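Local coordinates for protein endoglucanase (Ganoderma lucidum, PDB 5D8Z) that probably hydrolyses internal beta-1,4-glucosidic bonds of cellulose, as a family 5 glycoside hydrolase folded as a TIM barrel, at residues 60-65 / 309-314; 139-144 / 178-183; 173-178 / 214-219; 207-212 / 259-264. One frame throughout, in Å; residues are numbered along the deposited sequence.

Contact 1 (60-65 / 309-314); sequences AGQMKH and WAAGNF
Gly312 N gives its hydrogen to Gln62 OE1 at 2.7 Å, the shortest polar bond between the helix segment 60-65 and the strand end at 309-314. The donor lies in the carbonyl plane of the amide, on a lone pair, although the bond is moderately bent at the hydrogen (143°). Gln62 NE2 answers with a nearly straight bond of 2.8 Å to Gly312 O, which stays within the plane of the Gln62 amide. One carboxamide thus grips both backbone polar groups of a single residue, and the pair of bonds fixes its rotation. CG lies opposite the carbonyl carbon (chi1 -73°) and the chain runs extended from there, carrying the amide across to the strand; Ala311 CB packs against OE1. A leucine here would leave Gly312 N and O without these partners, and the end of the strand would probably be less firmly tied to the helix. The buried bridge joins helix 59-68, the first long helix around the barrel, to its last strand, 303-312, which hydrogen-bonds through Ala311 to Asn28 and Ala30 of the first strand, while Met63 packs on Ile29 of that strand and on helix 95-110.

Contact 2 (139-144 / 178-183); sequences DFAALW and VQAAVT
Ala181 and Trp144 make the closest approach between helix segments 178-183 and 139-144, and the indole can be followed outward atom by atom. The bond from CA to CB of Trp144 is directed toward the partner helix, and with CG set opposite the carbonyl carbon (chi1 -79°) the five-membered ring swings alongside Ala181. Trp144 CG lies 4.1 Å from Ala181 CB, and Trp144 CD1 comes closer, to 3.6 Å. CD1 also sits above one face of the Phe140 ring, displaced toward its rim, while Phe140 CZ lies in the plane of the indole at its edge. Farther along, NE1 makes a weak hydrogen bond to the backbone oxygen of Val161, so the polar atom of the ring is turned to the chain just beyond strand 157-160. Phe140 adds its own contact, CE2 to Ala181 CB at 4.1 Å, and the alanine methyl therefore meets both aromatic side chains, which approach it from the side of helix 137-149. Ala141, one turn before Trp144, sets its CB 4.3 Å from Ala180 CB. The alanines let the backbones come near, with 4.6 Å between the CA atoms of Ala141 and Ala181 and 8.1 Å between the segment axes, which cross at -32°. No hydrogen bond or charge pair links the segments, which implies that, at this point, shape and the burial of methyl and aromatic carbon join the two barrel helices.

Contact 3 (173-178 / 214-219); sequences LWADSV and ADALKK
Leu217 is brought to Ala175 by two torsions: CG lies opposite the carbonyl carbon (chi1 -73°), and chi2 of 169° sends CD1 on in extension and turns the other methyl, CD2, onto the neighbouring helix. There Leu217 CD2 meets Ala175 CB at 3.8 Å and the CA of the same residue equally closely, so the leucine methyl rests on backbone as well as side chain. Val178 approaches this methyl from farther along its helix, with CG2 4.2 Å from Leu217 CD2 and the two side chains crossing at about a right angle. The same CG2 also lies over one face of the Trp174 indole, toward its rim, making the valine the link between the interhelical contact and the tryptophan; the indole in turn bonds through NE1 to Pro198 O, at the end of strand 194-198. Just before Leu217 in the chain, Ala216 CB packs on Ala175 CB at 4.0 Å, while Ala216 O faces the same alanine methyl. Small residues at this crossing allow the segment axes to come within 8.8 Å, at an angle of -37°. Helix 171-187 follows the fourth strand of the barrel and the short helix 213-218 the fifth. Their shallow, roughly parallel packing is that of successive helices on the outer layer of a (beta/alpha)8, or TIM, barrel.

Contact 4 (207-212 / 259-264); sequences TFVSNG and APLAEW
The Trp264 indole offers one face to Val209, and both valine methyls lie over it. Val209 CG1 makes a CH-pi contact with the five-membered ring of Trp264, 3.9 Å from its centroid and 25° off the normal; its closest ring atom is Trp264 CD1. Val209 CG2 stands above the same face but nearer the rim, 3.8 Å from Trp264 CG, and its other neighbour is Leu261 CD1 at 3.9 Å. The Phe208 ring takes the leucine obliquely, Phe208 CD2 lying 4.5 Å from Leu261 CD1, and also meets the ring of Phe232 at a steep angle. With its CG opposite the backbone N (chi1 -168°), Trp264 swings its indole toward the turn, and the ring extends on to Ala214 and Asp215 of helix 213-218. A serine in its place would strip Val209 of the aromatic face it rests on, and the turn would probably be held less closely against helix 254-267. The segment that carries the valine is shaped by its own backbone: a type I turn runs from Val209 to Gly212, closed by Gly212 N bonding Val209 O, and Gly212, with its positive phi, occupies the N-cap of the following helix. Asn211 OD1 accepts a bond involving Ser213 OG nearby. Between the two segments themselves there is no hydrogen bond. Methyl groups, an aromatic face and a leucine branch carry the joint, so the chemistry implies adhesion by dispersion and by withdrawal of apolar surface from water, at a site that is partly buried.

How the contacts relate
Contacts 2, 3 and 4 follow one another around the outside of the barrel, while contact 1 lies across the centre of the chain, 29 to 32 Å from them between centres. Contacts 2 and 3 share Val178 and helix 171-187, with centres 13 Å apart; Phe140 of one packs against the backbone of Ser177 in the other. Contacts 3 and 4 are joined by a probable backbone hydrogen bond, Ala214 N to Phe208 O at 2.9 Å. The bound glycan is held by residues including Glu164, Tyr237 and Glu276, none of them in these segments, but Trp309 of contact 1 touches Tyr237. In contact 4 the side chain of Phe208 is about 13 Å from a bound BGC (beta-D-glucopyranose).

Contact 1 (60-65 / 309-314)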
loop_
_atom_site.group_PDB
_atom_site.type_symbol
_atom_site.label_atom_id
_atom_site.label_comp_id
_atom_site.label_asym_id
_atom_site.label_seq_id
_atom_site.Cartn_x
_atom_site.Cartn_y
_atom_site.Cartn_z
ATOM N N ALA A 60 16.433 0.055 -5.977
ATOM C CA ALA A 60 16.351 -0.412 -7.364
ATOM C C ALA A 60 16.802 -1.873 -7.510
ATOM O O ALA A 60 16.100 -2.682 -8.135
ATOM C CB ALA A 60 17.157 0.507 -8.298
ATOM N N GLY A 61 17.945 -2.212 -6.910
ATOM C CA GLY A 61 18.497 -3.556 -7.004
ATOM C C GLY A 61 17.598 -4.560 -6.320
ATOM O O GLY A 61 17.230 -5.566 -6.909
ATOM N N GLN A 62 17.231 -4.255 -5.080
ATOM C CA GLN A 62 16.139 -4.927 -4.380
ATOM C C GLN A 62 14.977 -5.328 -5.314
ATOM O O GLN A 62 14.484 -6.458 -5.274
ATOM C CB GLN A 62 15.612 -4.025 -3.230
ATOM C CG GLN A 62 16.534 -3.896 -2.005
ATOM C CD GLN A 62 15.867 -3.214 -0.801
ATOM O OE1 GLN A 62 14.635 -3.191 -0.680
ATOM N NE2 GLN A 62 16.674 -2.681 0.108
ATOM N N MET A 63 14.566 -4.402 -6.175
ATOM C CA MET A 63 13.445 -4.643 -7.080
ATOM C C MET A 63 13.886 -5.490 -8.271
ATOM O O MET A 63 13.183 -6.437 -8.610
ATOM C CB MET A 63 12.748 -3.329 -7.487
ATOM C CG MET A 63 12.031 -2.683 -6.305
ATOM S SD MET A 63 11.118 -1.140 -6.523
ATOM C CE MET A 63 12.285 -0.125 -7.407
ATOM N N LYS A 64 15.038 -5.208 -8.886
ATOM C CA LYS A 64 15.565 -6.136 -9.920
ATOM C C LYS A 64 15.500 -7.579 -9.421
ATOM O O LYS A 64 15.092 -8.493 -10.126
ATOM C CB LYS A 64 17.018 -5.830 -10.286
ATOM C CG LYS A 64 17.237 -5.107 -11.615
ATOM C CD LYS A 64 17.518 -6.082 -12.773
ATOM C CE LYS A 64 18.951 -6.609 -12.834
ATOM N NZ LYS A 64 19.912 -5.585 -13.331
ATOM N N HIS A 65 15.885 -7.764 -8.176
ATOM C CA HIS A 65 16.018 -9.088 -7.617
ATOM C C HIS A 65 14.648 -9.663 -7.357
ATOM O O HIS A 65 14.348 -10.788 -7.741
ATOM C CB HIS A 65 16.858 -9.008 -6.333
ATOM C CG HIS A 65 16.577 -10.085 -5.359
ATOM N ND1 HIS A 65 16.812 -11.414 -5.636
ATOM C CD2 HIS A 65 16.047 -10.039 -4.115
ATOM C CE1 HIS A 65 16.456 -12.143 -4.591
ATOM N NE2 HIS A 65 15.992 -11.332 -3.652
ATOM N N TRP A 309 5.033 -6.414 3.929
ATOM C CA TRP A 309 5.492 -5.206 4.550
ATOM C C TRP A 309 6.850 -5.460 5.074
ATOM O O TRP A 309 6.999 -6.222 6.030
ATOM C CB TRP A 309 4.623 -4.695 5.696
ATOM C CG TRP A 309 5.284 -3.517 6.317
ATOM C CD1 TRP A 309 6.033 -3.514 7.455
ATOM C CD2 TRP A 309 5.333 -2.185 5.806
ATOM N NE1 TRP A 309 6.549 -2.268 7.690
ATOM C CE2 TRP A 309 6.128 -1.423 6.705
ATOM C CE3 TRP A 309 4.771 -1.550 4.691
ATOM C CZ2 TRP A 309 6.373 -0.065 6.527
ATOM C CZ3 TRP A 309 5.009 -0.189 4.508
ATOM C CH2 TRP A 309 5.805 0.538 5.429
ATOM N N ALA A 310 7.803 -4.966 4.278
ATOM C CA ALA A 310 8.886 -4.157 4.691
ATOM C C ALA A 310 10.227 -4.535 4.157
ATOM O O ALA A 310 10.977 -5.222 4.824
ATOM C CB ALA A 310 8.956 -4.139 6.179
ATOM N N ALA A 311 10.564 -4.010 2.997
ATOM C CA ALA A 311 11.932 -3.983 2.543
ATOM C C ALA A 311 12.318 -2.524 2.339
ATOM O O ALA A 311 11.780 -1.655 3.013
ATOM C CB ALA A 311 12.078 -4.778 1.271
ATOM N N GLY A 312 13.215 -2.215 1.414
ATOM C CA GLY A 312 13.672 -0.829 1.292
ATOM C C GLY A 312 14.775 -0.559 2.295
ATOM O O GLY A 312 15.770 -1.296 2.321
ATOM N N ASN A 313 14.664 0.468 3.129
ATOM C CA ASN A 313 15.781 0.649 4.033
ATOM C C ASN A 313 15.472 0.601 5.501
ATOM O O ASN A 313 15.758 1.493 6.263
ATOM C CB ASN A 313 16.728 1.790 3.599
ATOM C CG ASN A 313 16.048 3.082 3.485
ATOM O OD1 ASN A 313 14.992 3.271 4.070
ATOM N ND2 ASN A 313 16.636 3.989 2.741
ATOM N N PHE A 314 14.922 -0.543 5.863
ATOM C CA PHE A 314 14.884 -1.003 7.222
ATOM C C PHE A 314 16.211 -1.685 7.505
ATOM O O PHE A 314 16.740 -2.347 6.653
ATOM C CB PHE A 314 13.712 -1.991 7.399
ATOM C CG PHE A 314 12.370 -1.318 7.604
ATOM C CD1 PHE A 314 11.992 -0.856 8.861
ATOM C CD2 PHE A 314 11.493 -1.138 6.553
ATOM C CE1 PHE A 314 10.777 -0.226 9.058
ATOM C CE2 PHE A 314 10.272 -0.505 6.749
ATOM C CZ PHE A 314 9.922 -0.043 8.003
#

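Contact 2 (139-144 / 178-183)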
loop_
_atom_site.group_PDB
_atom_site.type_symbol
_atom_site.label_atom_id
_atom_site.label_comp_id
_atom_site.label_asym_id
_atom_site.label_seq_id
_atom_site.Cartn_x
_atom_site.Cartn_y
_atom_site.Cartn_z
ATOM N N ASP A 139 -8.658 20.249 -1.028
ATOM C CA ASP A 139 -7.225 20.272 -0.726
ATOM C C ASP A 139 -6.666 18.878 -1.140
ATOM O O ASP A 139 -5.705 18.756 -1.876
ATOM C CB ASP A 139 -6.963 20.576 0.794
ATOM C CG ASP A 139 -7.397 22.023 1.255
ATOM O OD1 ASP A 139 -7.292 22.991 0.472
ATOM O OD2 ASP A 139 -7.824 22.205 2.426
ATOM N N PHE A 140 -7.342 17.831 -0.712
ATOM C CA PHE A 140 -6.896 16.472 -0.957
ATOM C C PHE A 140 -6.968 16.050 -2.437
ATOM O O PHE A 140 -6.063 15.413 -2.980
ATOM C CB PHE A 140 -7.775 15.559 -0.121
ATOM C CG PHE A 140 -7.416 14.117 -0.194
ATOM C CD1 PHE A 140 -6.098 13.702 -0.063
ATOM C CD2 PHE A 140 -8.400 13.171 -0.296
ATOM C CE1 PHE A 140 -5.770 12.360 -0.072
ATOM C CE2 PHE A 140 -8.086 11.832 -0.322
ATOM C CZ PHE A 140 -6.766 11.421 -0.213
ATOM N N ALA A 141 -8.083 16.397 -3.060
ATOM C CA ALA A 141 -8.362 16.064 -4.442
ATOM C C ALA A 141 -7.315 16.681 -5.342
ATOM O O ALA A 141 -6.776 16.041 -6.234
ATOM C CB ALA A 141 -9.727 16.590 -4.791
ATOM N N ALA A 142 -7.028 17.938 -5.083
ATOM C CA ALA A 142 -5.943 18.630 -5.746
ATOM C C ALA A 142 -4.672 17.777 -5.768
ATOM O O ALA A 142 -4.035 17.624 -6.828
ATOM C CB ALA A 142 -5.657 19.945 -5.041
ATOM N N LEU A 143 -4.307 17.235 -4.608
ATOM C CA LEU A 143 -3.108 16.438 -4.507
ATOM C C LEU A 143 -3.108 15.327 -5.518
ATOM O O LEU A 143 -2.159 15.142 -6.296
ATOM C CB LEU A 143 -2.964 15.833 -3.123
ATOM C CG LEU A 143 -1.735 14.927 -3.014
ATOM C CD1 LEU A 143 -0.465 15.752 -3.202
ATOM C CD2 LEU A 143 -1.725 14.172 -1.686
ATOM N N TRP A 144 -4.185 14.577 -5.503
ATOM C CA TRP A 144 -4.288 13.473 -6.423
ATOM C C TRP A 144 -4.388 13.884 -7.888
ATOM O O TRP A 144 -3.949 13.152 -8.744
ATOM C CB TRP A 144 -5.445 12.585 -6.026
ATOM C CG TRP A 144 -5.064 11.735 -4.943
ATOM C CD1 TRP A 144 -5.487 11.804 -3.657
ATOM C CD2 TRP A 144 -4.118 10.670 -5.012
ATOM N NE1 TRP A 144 -4.891 10.810 -2.917
ATOM C CE2 TRP A 144 -4.026 10.111 -3.731
ATOM C CE3 TRP A 144 -3.353 10.117 -6.046
ATOM C CZ2 TRP A 144 -3.210 9.023 -3.458
ATOM C CZ3 TRP A 144 -2.540 9.057 -5.769
ATOM C CH2 TRP A 144 -2.474 8.517 -4.489
ATOM N N VAL A 178 -12.851 10.063 -0.662
ATOM C CA VAL A 178 -12.220 9.135 -1.581
ATOM C C VAL A 178 -12.820 9.302 -2.967
ATOM O O VAL A 178 -12.121 9.158 -3.980
ATOM C CB VAL A 178 -12.414 7.691 -1.117
ATOM C CG1 VAL A 178 -11.840 6.745 -2.149
ATOM C CG2 VAL A 178 -11.789 7.466 0.267
ATOM N N GLN A 179 -14.117 9.604 -3.015
ATOM C CA GLN A 179 -14.751 9.902 -4.275
ATOM C C GLN A 179 -14.036 11.091 -4.879
ATOM O O GLN A 179 -13.661 11.130 -6.051
ATOM C CB GLN A 179 -16.212 10.235 -4.032
ATOM C CG GLN A 179 -16.999 10.553 -5.297
ATOM C CD GLN A 179 -16.990 9.402 -6.265
ATOM O OE1 GLN A 179 -17.542 8.367 -5.980
ATOM N NE2 GLN A 179 -16.318 9.564 -7.381
ATOM N N ALA A 180 -13.827 12.084 -4.053
ATOM C CA ALA A 180 -13.234 13.280 -4.571
ATOM C C ALA A 180 -11.885 12.979 -5.230
ATOM O O ALA A 180 -11.576 13.512 -6.315
ATOM C CB ALA A 180 -13.089 14.308 -3.473
ATOM N N ALA A 181 -11.080 12.136 -4.583
ATOM C CA ALA A 181 -9.768 11.765 -5.155
ATOM C C ALA A 181 -9.939 11.002 -6.469
ATOM O O ALA A 181 -9.309 11.329 -7.476
ATOM C CB ALA A 181 -8.980 10.931 -4.168
ATOM N N VAL A 182 -10.824 10.008 -6.461
ATOM C CA VAL A 182 -11.036 9.214 -7.654
ATOM C C VAL A 182 -11.363 10.126 -8.818
ATOM O O VAL A 182 -10.698 10.102 -9.879
ATOM C CB VAL A 182 -12.224 8.275 -7.523
ATOM C CG1 VAL A 182 -12.525 7.696 -8.892
ATOM C CG2 VAL A 182 -12.001 7.184 -6.453
ATOM N N THR A 183 -12.379 10.960 -8.617
ATOM C CA THR A 183 -12.765 11.893 -9.642
ATOM C C THR A 183 -11.593 12.757 -10.067
ATOM O O THR A 183 -11.386 12.989 -11.245
ATOM C CB THR A 183 -13.911 12.779 -9.157
ATOM O OG1 THR A 183 -15.045 11.960 -8.870
ATOM C CG2 THR A 183 -14.283 13.797 -10.227
#

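Contact 3 (173-178 / 214-219)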
loop_
_atom_site.group_PDB
_atom_site.type_symbol
_atom_site.label_atom_id
_atom_site.label_comp_id
_atom_site.label_asym_id
_atom_site.label_seq_id
_atom_site.Cartn_x
_atom_site.Cartn_y
_atom_site.Cartn_z
ATOM N N LEU A 173 -18.500 10.060 5.107
ATOM C CA LEU A 173 -17.801 11.285 4.755
ATOM C C LEU A 173 -16.433 10.930 4.219
ATOM O O LEU A 173 -15.977 11.533 3.246
ATOM C CB LEU A 173 -17.662 12.212 5.951
ATOM C CG LEU A 173 -18.986 12.852 6.364
ATOM C CD1 LEU A 173 -18.842 13.567 7.702
ATOM C CD2 LEU A 173 -19.492 13.805 5.294
ATOM N N TRP A 174 -15.791 9.947 4.837
ATOM C CA TRP A 174 -14.545 9.425 4.295
ATOM C C TRP A 174 -14.697 8.839 2.878
ATOM O O TRP A 174 -13.902 9.114 1.990
ATOM C CB TRP A 174 -13.935 8.361 5.221
ATOM C CG TRP A 174 -12.747 7.702 4.602
ATOM C CD1 TRP A 174 -12.617 6.386 4.282
ATOM C CD2 TRP A 174 -11.539 8.332 4.180
ATOM N NE1 TRP A 174 -11.388 6.146 3.704
ATOM C CE2 TRP A 174 -10.713 7.332 3.618
ATOM C CE3 TRP A 174 -11.068 9.640 4.216
ATOM C CZ2 TRP A 174 -9.450 7.605 3.109
ATOM C CZ3 TRP A 174 -9.805 9.906 3.680
ATOM C CH2 TRP A 174 -9.017 8.894 3.152
ATOM N N ALA A 175 -15.703 8.015 2.664
ATOM C CA ALA A 175 -15.965 7.557 1.326
ATOM C C ALA A 175 -16.169 8.729 0.346
ATOM O O ALA A 175 -15.740 8.655 -0.809
ATOM C CB ALA A 175 -17.156 6.617 1.342
ATOM N N ASP A 176 -16.786 9.820 0.811
ATOM C CA ASP A 176 -16.888 11.080 0.018
ATOM C C ASP A 176 -15.544 11.704 -0.330
ATOM O O ASP A 176 -15.327 12.139 -1.453
ATOM C CB ASP A 176 -17.778 12.119 0.711
ATOM C CG ASP A 176 -19.260 11.715 0.719
ATOM O OD1 ASP A 176 -19.742 11.201 -0.323
ATOM O OD2 ASP A 176 -19.945 11.900 1.760
ATOM N N SER A 177 -14.634 11.731 0.631
ATOM C CA SER A 177 -13.277 12.202 0.382
ATOM C C SER A 177 -12.592 11.362 -0.685
ATOM O O SER A 177 -11.871 11.875 -1.526
ATOM C CB SER A 177 -12.476 12.148 1.674
ATOM O OG SER A 177 -13.131 12.884 2.708
ATOM N N VAL A 178 -12.851 10.063 -0.662
ATOM C CA VAL A 178 -12.220 9.135 -1.581
ATOM C C VAL A 178 -12.820 9.302 -2.967
ATOM O O VAL A 178 -12.121 9.158 -3.980
ATOM C CB VAL A 178 -12.414 7.691 -1.117
ATOM C CG1 VAL A 178 -11.840 6.745 -2.149
ATOM C CG2 VAL A 178 -11.789 7.466 0.267
ATOM N N ALA A 214 -16.941 -1.231 3.822
ATOM C CA ALA A 214 -17.331 -1.792 2.528
ATOM C C ALA A 214 -18.581 -1.171 1.922
ATOM O O ALA A 214 -18.570 -0.761 0.746
ATOM C CB ALA A 214 -17.516 -3.296 2.655
ATOM N N ASP A 215 -19.666 -1.101 2.694
ATOM C CA ASP A 215 -20.900 -0.531 2.126
ATOM C C ASP A 215 -20.789 0.971 1.733
ATOM O O ASP A 215 -21.247 1.398 0.672
ATOM C CB ASP A 215 -22.135 -0.883 2.984
ATOM C CG ASP A 215 -22.861 -2.198 2.470
ATOM O OD1 ASP A 215 -22.946 -2.425 1.222
ATOM O OD2 ASP A 215 -23.335 -3.015 3.303
ATOM N N ALA A 216 -20.087 1.747 2.540
ATOM C CA ALA A 216 -19.811 3.121 2.186
ATOM C C ALA A 216 -18.985 3.203 0.916
ATOM O O ALA A 216 -19.308 3.961 -0.003
ATOM C CB ALA A 216 -19.082 3.792 3.320
ATOM N N LEU A 217 -17.927 2.403 0.859
ATOM C CA LEU A 217 -17.003 2.513 -0.248
ATOM C C LEU A 217 -17.516 1.839 -1.493
ATOM O O LEU A 217 -17.112 2.196 -2.607
ATOM C CB LEU A 217 -15.606 2.007 0.133
ATOM C CG LEU A 217 -14.821 2.941 1.072
ATOM C CD1 LEU A 217 -13.581 2.276 1.621
ATOM C CD2 LEU A 217 -14.429 4.208 0.356
ATOM N N LYS A 218 -18.443 0.891 -1.319
ATOM C CA LYS A 218 -19.165 0.349 -2.475
ATOM C C LYS A 218 -19.860 1.438 -3.349
ATOM O O LYS A 218 -20.048 1.235 -4.541
ATOM C CB LYS A 218 -20.142 -0.756 -2.072
ATOM C CG LYS A 218 -20.714 -1.413 -3.306
ATOM C CD LYS A 218 -21.516 -2.656 -3.038
ATOM C CE LYS A 218 -22.112 -3.131 -4.363
ATOM N NZ LYS A 218 -23.218 -4.113 -4.225
ATOM N N LYS A 219 -20.180 2.599 -2.779
ATOM C CA LYS A 219 -20.884 3.659 -3.517
ATOM C C LYS A 219 -20.000 4.500 -4.400
ATOM O O LYS A 219 -20.493 5.263 -5.214
ATOM C CB LYS A 219 -21.630 4.560 -2.551
ATOM C CG LYS A 219 -22.671 3.787 -1.744
ATOM C CD LYS A 219 -23.253 4.579 -0.583
ATOM C CE LYS A 219 -23.585 3.633 0.562
ATOM N NZ LYS A 219 -24.619 4.140 1.508
#

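Contact 4 (207-212 / 259-264)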
loop_
_atom_site.group_PDB
_atom_site.type_symbol
_atom_site.label_atom_id
_atom_site.label_comp_id
_atom_site.label_asym_id
_atom_site.label_seq_id
_atom_site.Cartn_x
_atom_site.Cartn_y
_atom_site.Cartn_z
ATOM N N THR A 207 -12.383 -6.184 9.900
ATOM C CA THR A 207 -13.549 -5.342 10.184
ATOM C C THR A 207 -14.045 -4.616 8.952
ATOM O O THR A 207 -14.990 -3.854 9.048
ATOM C CB THR A 207 -13.185 -4.265 11.200
ATOM O OG1 THR A 207 -12.130 -3.461 10.637
ATOM C CG2 THR A 207 -12.718 -4.911 12.492
ATOM N N PHE A 208 -13.408 -4.837 7.809
ATOM C CA PHE A 208 -13.711 -4.062 6.626
ATOM C C PHE A 208 -15.175 -4.009 6.247
ATOM O O PHE A 208 -15.647 -2.973 5.799
ATOM C CB PHE A 208 -12.942 -4.582 5.425
ATOM C CG PHE A 208 -12.960 -3.642 4.253
ATOM C CD1 PHE A 208 -12.121 -2.547 4.228
ATOM C CD2 PHE A 208 -13.826 -3.847 3.187
ATOM C CE1 PHE A 208 -12.140 -1.670 3.168
ATOM C CE2 PHE A 208 -13.844 -2.979 2.112
ATOM C CZ PHE A 208 -12.997 -1.887 2.099
ATOM N N VAL A 209 -15.882 -5.127 6.390
ATOM C CA VAL A 209 -17.336 -5.185 6.157
ATOM C C VAL A 209 -18.121 -4.819 7.431
ATOM O O VAL A 209 -19.075 -4.027 7.366
ATOM C CB VAL A 209 -17.781 -6.587 5.682
ATOM C CG1 VAL A 209 -19.270 -6.592 5.344
ATOM C CG2 VAL A 209 -16.950 -7.054 4.483
ATOM N N SER A 210 -17.729 -5.379 8.577
ATOM C CA SER A 210 -18.515 -5.185 9.779
ATOM C C SER A 210 -18.603 -3.735 10.285
ATOM O O SER A 210 -19.564 -3.391 10.979
ATOM C CB SER A 210 -18.034 -6.100 10.907
ATOM O OG SER A 210 -16.753 -5.766 11.368
ATOM N N ASN A 211 -17.634 -2.881 9.964
ATOM C CA ASN A 211 -17.676 -1.494 10.465
ATOM C C ASN A 211 -18.242 -0.494 9.480
ATOM O O ASN A 211 -18.312 0.699 9.765
ATOM C CB ASN A 211 -16.298 -1.018 10.934
ATOM C CG ASN A 211 -15.286 -0.900 9.812
ATOM O OD1 ASN A 211 -15.620 -0.768 8.626
ATOM N ND2 ASN A 211 -14.025 -0.972 10.189
ATOM N N GLY A 212 -18.613 -0.969 8.304
ATOM C CA GLY A 212 -19.295 -0.131 7.349
ATOM C C GLY A 212 -18.383 0.342 6.274
ATOM O O GLY A 212 -18.835 1.009 5.336
ATOM N N ALA A 259 -11.902 -15.404 4.845
ATOM C CA ALA A 259 -13.130 -16.143 4.476
ATOM C C ALA A 259 -14.327 -15.209 4.407
ATOM O O ALA A 259 -14.875 -15.043 3.306
ATOM C CB ALA A 259 -13.409 -17.301 5.428
ATOM N N PRO A 260 -14.714 -14.562 5.553
ATOM C CA PRO A 260 -15.875 -13.653 5.506
ATOM C C PRO A 260 -15.699 -12.619 4.424
ATOM O O PRO A 260 -16.638 -12.286 3.679
ATOM C CB PRO A 260 -15.863 -12.975 6.881
ATOM C CG PRO A 260 -15.136 -13.918 7.756
ATOM C CD PRO A 260 -14.063 -14.487 6.871
ATOM N N LEU A 261 -14.484 -12.133 4.300
ATOM C CA LEU A 261 -14.287 -11.089 3.345
ATOM C C LEU A 261 -14.622 -11.543 1.921
ATOM O O LEU A 261 -15.391 -10.880 1.229
ATOM C CB LEU A 261 -12.875 -10.524 3.442
ATOM C CG LEU A 261 -12.705 -9.379 2.457
ATOM C CD1 LEU A 261 -13.760 -8.305 2.693
ATOM C CD2 LEU A 261 -11.308 -8.836 2.570
ATOM N N ALA A 262 -14.075 -12.678 1.509
ATOM C CA ALA A 262 -14.334 -13.225 0.166
ATOM C C ALA A 262 -15.810 -13.482 -0.104
ATOM O O ALA A 262 -16.299 -13.206 -1.200
ATOM C CB ALA A 262 -13.554 -14.511 -0.047
ATOM N N GLU A 263 -16.514 -14.024 0.885
ATOM C CA GLU A 263 -17.943 -14.264 0.732
ATOM C C GLU A 263 -18.557 -12.961 0.347
ATOM O O GLU A 263 -19.192 -12.870 -0.705
ATOM C CB GLU A 263 -18.582 -14.736 2.019
ATOM C CG GLU A 263 -18.309 -16.181 2.355
ATOM C CD GLU A 263 -18.695 -16.493 3.791
ATOM O OE1 GLU A 263 -19.328 -15.618 4.433
ATOM O OE2 GLU A 263 -18.360 -17.602 4.279
ATOM N N TRP A 264 -18.329 -11.940 1.177
ATOM C CA TRP A 264 -18.883 -10.620 0.903
ATOM C C TRP A 264 -18.444 -10.128 -0.477
ATOM O O TRP A 264 -19.256 -9.718 -1.290
ATOM C CB TRP A 264 -18.508 -9.596 1.998
ATOM C CG TRP A 264 -19.312 -8.353 1.832
ATOM C CD1 TRP A 264 -20.519 -8.085 2.411
ATOM C CD2 TRP A 264 -19.029 -7.250 0.964
ATOM N NE1 TRP A 264 -20.994 -6.872 1.973
ATOM C CE2 TRP A 264 -20.106 -6.348 1.070
ATOM C CE3 TRP A 264 -17.976 -6.938 0.111
ATOM C CZ2 TRP A 264 -20.152 -5.144 0.362
ATOM C CZ3 TRP A 264 -18.020 -5.736 -0.604
ATOM C CH2 TRP A 264 -19.099 -4.857 -0.470
#